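Local atomic coordinates of Arf-GAP domain and FG repeat-containing protein 1 (Homo sapiens, PDB entry 2OLM), a protein that contains an Arf GTPase-activating-type zinc-finger domain, is required for vesicle docking or fusion in acrosome biogenesis, and acts as a cofactor of HIV-1 Rev in moving viral RNAs from the nuclear periphery. Residues A[36-47]-A[61-72]. Numbering follows the deposited sequence. Where two conformers were deposited one is given.
Sequences PTYVNMTVGSFV and PHRVKSISMTTF. With SO4 (sulfate ion), chain C.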
ATOM      1  N   PRO A  36       2.956   8.435  10.217  1.00 14.75           N
ATOM      2  CA  PRO A  36       1.682   8.904   9.687  1.00 13.79           C
ATOM      3  C   PRO A  36       0.756   7.789   9.231  1.00 13.46           C
ATOM      4  O   PRO A  36       1.195   6.761   8.722  1.00 16.29           O
ATOM      5  CB  PRO A  36       2.074   9.798   8.521  1.00 16.37           C
ATOM      6  CG  PRO A  36       3.407   9.420   8.155  1.00 21.31           C
ATOM      7  CD  PRO A  36       4.065   8.748   9.322  1.00 16.80           C
ATOM      8  N   THR A  37      -0.531   8.075   9.397  1.00 13.29           N
ATOM      9  CA  THR A  37      -1.633   7.212   8.996  1.00 12.24           C
ATOM     10  C   THR A  37      -2.608   7.920   8.024  1.00 10.98           C
ATOM     11  O   THR A  37      -3.461   7.286   7.416  1.00 12.06           O
ATOM     12  CB  THR A  37      -2.430   6.813  10.235  1.00 11.52           C
ATOM     13  OG1 THR A  37      -2.668   7.952  11.058  1.00 13.39           O
ATOM     14  CG2 THR A  37      -1.622   5.794  11.073  1.00 14.90           C
ATOM     15  N   TYR A  38      -2.551   9.270   7.976  1.00  9.31           N
ATOM     16  CA  TYR A  38      -3.414  10.095   7.117  1.00 10.00           C
ATOM     17  C   TYR A  38      -2.573  11.072   6.316  1.00  9.69           C
ATOM     18  O   TYR A  38      -1.462  11.393   6.687  1.00 10.06           O
ATOM     19  CB  TYR A  38      -4.439  10.887   7.953  1.00  9.59           C
ATOM     20  CG  TYR A  38      -5.506   9.946   8.499  1.00  9.94           C
ATOM     21  CD1 TYR A  38      -6.750   9.855   7.901  1.00  8.95           C
ATOM     22  CD2 TYR A  38      -5.225   9.108   9.552  1.00 10.19           C
ATOM     23  CE1 TYR A  38      -7.691   8.961   8.337  1.00  8.93           C
ATOM     24  CE2 TYR A  38      -6.174   8.201  10.005  1.00  9.08           C
ATOM     25  CZ  TYR A  38      -7.381   8.132   9.386  1.00 10.48           C
ATOM     26  OH  TYR A  38      -8.304   7.171   9.811  1.00 11.05           O
ATOM     27  N   VAL A  39      -3.125  11.496   5.195  1.00  8.20           N
ATOM     28  CA  VAL A  39      -2.609  12.697   4.521  0.50  8.30           C
ATOM     29  C   VAL A  39      -3.549  13.853   4.783  1.00  7.78           C
ATOM     30  O   VAL A  39      -4.779  13.725   4.789  1.00  9.62           O
ATOM     31  CB  VAL A  39      -2.405  12.558   3.011  0.50  9.77           C
ATOM     32  CG1 VAL A  39      -1.198  11.610   2.686  0.50  8.19           C
ATOM     33  CG2 VAL A  39      -3.687  12.124   2.333  0.50  8.27           C
ATOM     34  N   ASN A  40      -2.936  15.005   5.061  1.00  8.20           N
ATOM     35  CA  ASN A  40      -3.640  16.253   5.215  1.00  6.90           C
ATOM     36  C   ASN A  40      -3.591  16.919   3.863  1.00  6.55           C
ATOM     37  O   ASN A  40      -2.576  17.492   3.466  1.00  8.03           O
ATOM     38  CB  ASN A  40      -3.026  17.120   6.284  1.00  7.30           C
ATOM     39  CG  ASN A  40      -3.665  18.454   6.391  1.00  7.19           C
ATOM     40  OD1 ASN A  40      -4.530  18.757   5.593  1.00  8.56           O
ATOM     41  ND2 ASN A  40      -3.252  19.272   7.383  1.00  7.96           N
ATOM     42  N   MET A  41      -4.680  16.774   3.107  1.00  6.72           N
ATOM     43  CA  MET A  41      -4.784  17.314   1.754  1.00  8.10           C
ATOM     44  C   MET A  41      -4.870  18.821   1.680  1.00  9.17           C
ATOM     45  O   MET A  41      -4.605  19.398   0.644  1.00  8.99           O
ATOM     46  CB  MET A  41      -6.023  16.703   1.038  1.00 10.73           C
ATOM     47  CG  MET A  41      -5.809  15.228   0.591  1.00 11.51           C
ATOM     48  SD  MET A  41      -4.385  14.963  -0.495  1.00 13.97           S
ATOM     49  CE  MET A  41      -4.632  16.169  -1.697  1.00 12.04           C
ATOM     50  N   THR A  42      -5.217  19.463   2.775  1.00  7.55           N
ATOM     51  CA  THR A  42      -5.247  20.919   2.834  1.00  7.02           C
ATOM     52  C   THR A  42      -3.883  21.523   2.617  1.00  9.05           C
ATOM     53  O   THR A  42      -3.754  22.521   1.896  1.00  9.05           O
ATOM     54  CB  THR A  42      -5.882  21.384   4.161  1.00  7.65           C
ATOM     55  OG1 THR A  42      -7.249  20.954   4.219  1.00  9.48           O
ATOM     56  CG2 THR A  42      -5.786  22.907   4.347  1.00  8.78           C
ATOM     57  N   VAL A  43      -2.836  20.931   3.226  1.00  8.39           N
ATOM     58  CA  VAL A  43      -1.491  21.432   3.063  1.00  7.85           C
ATOM     59  C   VAL A  43      -0.523  20.488   2.362  1.00  7.44           C
ATOM     60  O   VAL A  43       0.572  20.924   1.971  1.00  9.05           O
ATOM     61  CB  VAL A  43      -0.848  21.879   4.376  1.00  9.11           C
ATOM     62  CG1 VAL A  43      -1.705  22.969   5.053  1.00 10.63           C
ATOM     63  CG2 VAL A  43      -0.583  20.712   5.326  1.00 10.15           C
ATOM     64  N   GLY A  44      -0.906  19.215   2.164  1.00  7.91           N
ATOM     65  CA  GLY A  44      -0.023  18.253   1.500  1.00  7.89           C
ATOM     66  C   GLY A  44       0.963  17.554   2.408  1.00  8.00           C
ATOM     67  O   GLY A  44       2.105  17.304   2.003  1.00  9.98           O
ATOM     68  N   SER A  45       0.556  17.251   3.629  1.00  7.73           N
ATOM     69  CA  SER A  45       1.423  16.646   4.650  1.00  8.55           C
ATOM     70  C   SER A  45       0.941  15.254   4.984  1.00  8.49           C
ATOM     71  O   SER A  45      -0.162  14.834   4.632  1.00  9.49           O
ATOM     72  CB  SER A  45       1.454  17.485   5.926  1.00  9.10           C
ATOM     73  OG  SER A  45       0.156  17.554   6.457  1.00  7.52           O
ATOM     74  N   PHE A  46       1.796  14.543   5.716  1.00  9.24           N
ATOM     75  CA  PHE A  46       1.523  13.190   6.229  1.00  9.13           C
ATOM     76  C   PHE A  46       1.484  13.260   7.719  1.00  8.40           C
ATOM     77  O   PHE A  46       2.456  13.706   8.346  1.00  9.31           O
ATOM     78  CB  PHE A  46       2.626  12.204   5.739  1.00  9.79           C
ATOM     79  CG  PHE A  46       2.644  12.006   4.272  1.00 10.28           C
ATOM     80  CD1 PHE A  46       2.048  10.898   3.704  1.00 14.01           C
ATOM     81  CD2 PHE A  46       3.211  12.927   3.432  1.00 12.82           C
ATOM     82  CE1 PHE A  46       2.022  10.722   2.331  1.00 12.93           C
ATOM     83  CE2 PHE A  46       3.188  12.751   2.070  1.00 13.94           C
ATOM     84  CZ  PHE A  46       2.609  11.638   1.519  1.00 11.86           C
ATOM     85  N   VAL A  47       0.350  12.860   8.334  1.00  8.11           N
ATOM     86  CA  VAL A  47       0.077  13.089   9.759  1.00  9.41           C
ATOM     87  C   VAL A  47      -0.462  11.808  10.431  1.00 10.02           C
ATOM     88  O   VAL A  47      -0.970  10.925   9.762  1.00 10.34           O
ATOM     89  CB  VAL A  47      -0.938  14.249   9.990  1.00  8.35           C
ATOM     90  CG1 VAL A  47      -0.284  15.554   9.569  1.00 10.64           C
ATOM     91  CG2 VAL A  47      -2.218  14.045   9.140  1.00  9.06           C
ATOM     92  N   PRO A  61     -11.775  23.349   9.051  1.00  7.40           N
ATOM     93  CA  PRO A  61     -10.961  22.174   9.369  1.00  7.38           C
ATOM     94  C   PRO A  61     -10.125  21.723   8.221  1.00  7.12           C
ATOM     95  O   PRO A  61     -10.523  21.895   7.071  1.00  7.98           O
ATOM     96  CB  PRO A  61     -12.004  21.093   9.670  1.00  7.97           C
ATOM     97  CG  PRO A  61     -13.204  21.516   8.873  1.00  8.88           C
ATOM     98  CD  PRO A  61     -13.206  22.984   8.843  1.00  8.44           C
ATOM     99  N   HIS A  62      -9.006  21.074   8.495  1.00  7.60           N
ATOM    100  CA  HIS A  62      -8.163  20.505   7.447  1.00  7.06           C
ATOM    101  C   HIS A  62      -8.718  19.147   6.988  1.00  7.77           C
ATOM    102  O   HIS A  62      -9.321  18.427   7.799  1.00 10.57           O
ATOM    103  CB  HIS A  62      -6.714  20.396   7.891  1.00  6.65           C
ATOM    104  CG  HIS A  62      -6.011  21.721   7.997  1.00  7.08           C
ATOM    105  ND1 HIS A  62      -4.657  21.865   7.800  1.00  8.53           N
ATOM    106  CD2 HIS A  62      -6.490  22.973   8.209  1.00  8.09           C
ATOM    107  CE1 HIS A  62      -4.327  23.137   7.945  1.00  7.55           C
ATOM    108  NE2 HIS A  62      -5.416  23.834   8.179  1.00  8.47           N
ATOM    109  N   ARG A  63      -8.498  18.836   5.728  1.00  7.17           N
ATOM    110  CA  ARG A  63      -9.063  17.673   5.083  1.00  7.43           C
ATOM    111  C   ARG A  63      -8.094  16.531   5.152  1.00  7.91           C
ATOM    112  O   ARG A  63      -7.113  16.514   4.440  1.00 12.04           O
ATOM    113  CB  ARG A  63      -9.351  18.011   3.624  1.00  9.34           C
ATOM    114  CG  ARG A  63     -10.185  17.003   2.881  1.00  9.02           C
ATOM    115  CD  ARG A  63     -11.613  16.924   3.362  1.00 11.11           C
ATOM    116  NE  ARG A  63     -12.366  16.070   2.443  1.00 12.12           N
ATOM    117  CZ  ARG A  63     -12.453  14.756   2.524  1.00 10.85           C
ATOM    118  NH1 ARG A  63     -11.979  14.085   3.561  1.00 10.74           N
ATOM    119  NH2 ARG A  63     -13.079  14.092   1.585  1.00 12.69           N
ATOM    120  N   VAL A  64      -8.384  15.544   5.988  1.00  8.49           N
ATOM    121  CA  VAL A  64      -7.501  14.383   6.162  1.00  8.40           C
ATOM    122  C   VAL A  64      -8.127  13.141   5.545  1.00 10.83           C
ATOM    123  O   VAL A  64      -9.332  12.920   5.678  1.00 12.00           O
ATOM    124  CB  VAL A  64      -7.154  14.152   7.627  1.00  9.86           C
ATOM    125  CG1 VAL A  64      -6.360  15.359   8.218  1.00  9.90           C
ATOM    126  CG2 VAL A  64      -8.427  13.862   8.462  1.00 10.71           C
ATOM    127  N   LYS A  65      -7.292  12.336   4.896  1.00  9.38           N
ATOM    128  CA  LYS A  65      -7.703  11.136   4.221  1.00  8.40           C
ATOM    129  C   LYS A  65      -6.760  10.006   4.592  1.00  8.29           C
ATOM    130  O   LYS A  65      -5.533  10.163   4.693  1.00  9.08           O
ATOM    131  CB  LYS A  65      -7.677  11.335   2.726  1.00 10.58           C
ATOM    132  CG  LYS A  65      -8.640  12.419   2.255  1.00 11.70           C
ATOM    133  CD  LYS A  65      -8.803  12.424   0.731  1.00 15.06           C
ATOM    134  CE  LYS A  65      -9.811  13.421   0.298  1.00 14.86           C
ATOM    135  NZ  LYS A  65     -10.236  13.167  -1.134  1.00 18.28           N
ATOM    136  N   SER A  66      -7.333   8.825   4.813  1.00 10.09           N
ATOM    137  CA  SER A  66      -6.576   7.643   5.259  1.00  9.89           C
ATOM    138  C   SER A  66      -5.586   7.194   4.199  1.00 10.81           C
ATOM    139  O   SER A  66      -5.946   7.041   3.056  1.00 11.75           O
ATOM    140  CB  SER A  66      -7.555   6.532   5.531  1.00 11.91           C
ATOM    141  OG  SER A  66      -6.863   5.286   5.664  1.00 12.92           O
ATOM    142  N   ILE A  67      -4.339   6.991   4.619  1.00 10.36           N
ATOM    143  CA  ILE A  67      -3.324   6.486   3.690  1.00 12.07           C
ATOM    144  C   ILE A  67      -3.693   5.131   3.102  1.00 14.57           C
ATOM    145  O   ILE A  67      -3.575   4.921   1.889  1.00 15.53           O
ATOM    146  CB  ILE A  67      -1.935   6.450   4.355  1.00 10.57           C
ATOM    147  CG1 ILE A  67      -1.459   7.890   4.656  1.00 12.17           C
ATOM    148  CG2 ILE A  67      -0.919   5.693   3.487  1.00 13.32           C
ATOM    149  CD1 ILE A  67      -0.196   7.976   5.418  1.00 13.55           C
ATOM    150  N   SER A  68      -4.185   4.254   3.955  1.00 14.12           N
ATOM    151  CA  SER A  68      -4.440   2.857   3.530  1.00 16.23           C
ATOM    152  C   SER A  68      -5.817   2.634   2.925  1.00 15.44           C
ATOM    153  O   SER A  68      -6.000   1.666   2.175  1.00 17.73           O
ATOM    154  CB  SER A  68      -4.269   1.934   4.708  1.00 18.22           C
ATOM    155  OG  SER A  68      -5.220   2.218   5.677  1.00 18.18           O
ATOM    156  N   MET A  69      -6.794   3.507   3.195  1.00 13.36           N
ATOM    157  CA  MET A  69      -8.145   3.211   2.789  1.00 14.63           C
ATOM    158  C   MET A  69      -8.714   4.118   1.705  1.00 16.42           C
ATOM    159  O   MET A  69      -9.749   3.818   1.111  1.00 21.39           O
ATOM    160  CB  MET A  69      -9.024   3.207   4.042  1.00 16.40           C
ATOM    161  CG  MET A  69      -8.341   2.426   5.281  1.00 20.53           C
ATOM    162  SD  MET A  69      -9.403   2.064   6.711  1.00 20.33           S
ATOM    163  CE  MET A  69     -10.440   1.467   5.606  1.00 12.39           C
ATOM    164  N   THR A  70      -8.056   5.231   1.415  1.00 13.78           N
ATOM    165  CA  THR A  70      -8.585   6.157   0.404  1.00 15.19           C
ATOM    166  C   THR A  70      -8.159   5.715  -0.984  1.00 16.72           C
ATOM    167  O   THR A  70      -7.042   5.251  -1.194  1.00 15.94           O
ATOM    168  CB  THR A  70      -8.041   7.583   0.659  1.00 12.52           C
ATOM    169  OG1 THR A  70      -8.336   7.963   1.998  1.00 14.11           O
ATOM    170  CG2 THR A  70      -8.610   8.608  -0.299  1.00 15.94           C
ATOM    171  N   THR A  71      -9.052   5.906  -1.948  1.00 14.27           N
ATOM    172  CA  THR A  71      -8.668   5.779  -3.342  1.00 16.98           C
ATOM    173  C   THR A  71      -8.286   7.179  -3.798  1.00 15.69           C
ATOM    174  O   THR A  71      -9.159   7.998  -4.123  1.00 18.74           O
ATOM    175  CB  THR A  71      -9.794   5.208  -4.185  1.00 19.09           C
ATOM    176  OG1 THR A  71     -10.188   3.944  -3.637  1.00 21.39           O
ATOM    177  CG2 THR A  71      -9.333   5.006  -5.619  1.00 21.15           C
ATOM    178  N   PHE A  72      -6.990   7.488  -3.721  1.00 15.12           N
ATOM    179  CA  PHE A  72      -6.506   8.821  -4.117  1.00 14.59           C
ATOM    180  C   PHE A  72      -6.610   8.971  -5.616  1.00 14.88           C
ATOM    181  O   PHE A  72      -6.433   8.008  -6.366  1.00 17.13           O
ATOM    182  CB  PHE A  72      -5.066   9.028  -3.673  1.00 14.65           C
ATOM    183  CG  PHE A  72      -4.920   9.185  -2.196  1.00 13.55           C
ATOM    184  CD1 PHE A  72      -5.310  10.350  -1.562  1.00 14.75           C
ATOM    185  CD2 PHE A  72      -4.435   8.159  -1.423  1.00 13.52           C
ATOM    186  CE1 PHE A  72      -5.181  10.477  -0.197  1.00 14.76           C
ATOM    187  CE2 PHE A  72      -4.346   8.276  -0.077  1.00 15.22           C
ATOM    188  CZ  PHE A  72      -4.704   9.458   0.551  1.00 13.65           C
TER
HETATM  189  S   SO4 C2001     -12.660  10.445   2.644  1.00 11.98           S
HETATM  190  O1  SO4 C2001     -13.046  11.243   1.478  1.00 13.19           O
HETATM  191  O2  SO4 C2001     -11.398   9.811   2.414  1.00 13.86           O
HETATM  192  O3  SO4 C2001     -13.733   9.443   2.833  1.00 13.13           O
HETATM  193  O4  SO4 C2001     -12.582  11.303   3.867  1.00 11.42           O
HETATM  194  O   HOH W   1      -3.679   4.442   6.957  1.00 21.78           O
HETATM  195  O   HOH W   2      -5.576   5.402   8.228  1.00 26.48           O
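Asn40 ND2 gives a nearly straight hydrogen bond of 3.0 Å to His62 ND1, and the bond lies in both the amide and the ring plane although those planes are turned 57° apart. With CG anti to the backbone N (chi1 176°), the amide also brings OD1 round to Thr42 N, closing an Asx turn. Thr42 then holds His62 from above: its CG2 sits 3.7 Å from the ring centroid, squarely over one face, as a CH-pi contact, while its OG1 accepts from Arg63 N at 2.9 Å. Tyr120 meets the same imidazole edge-to-face.

Between strands 38-40 and 64-66, Val39 and Lys65 exchange both backbone bonds, Val39 N to Lys65 O being 2.8 Å; Met41 N to Arg63 O and Ile67 N to Thr37 O extend the ladder. Lys65 runs out to a salt bridge with Glu76, and a sulfate, probably from the crystallisation liquor, accepts from Arg63 NH1 and NH2. In the conformer given, Val39 CG2 lies against the CE1/CZ side of the Phe72 ring, and Ile67 CD1 reaches the edge of the Phe46 ring at CD1 (4.1 Å).

Strand 64-66 thus pairs antiparallel with strand 38-40 of the hairpin, completing the small three-stranded sheet beside the four-cysteine zinc site of the Arf-GAP domain.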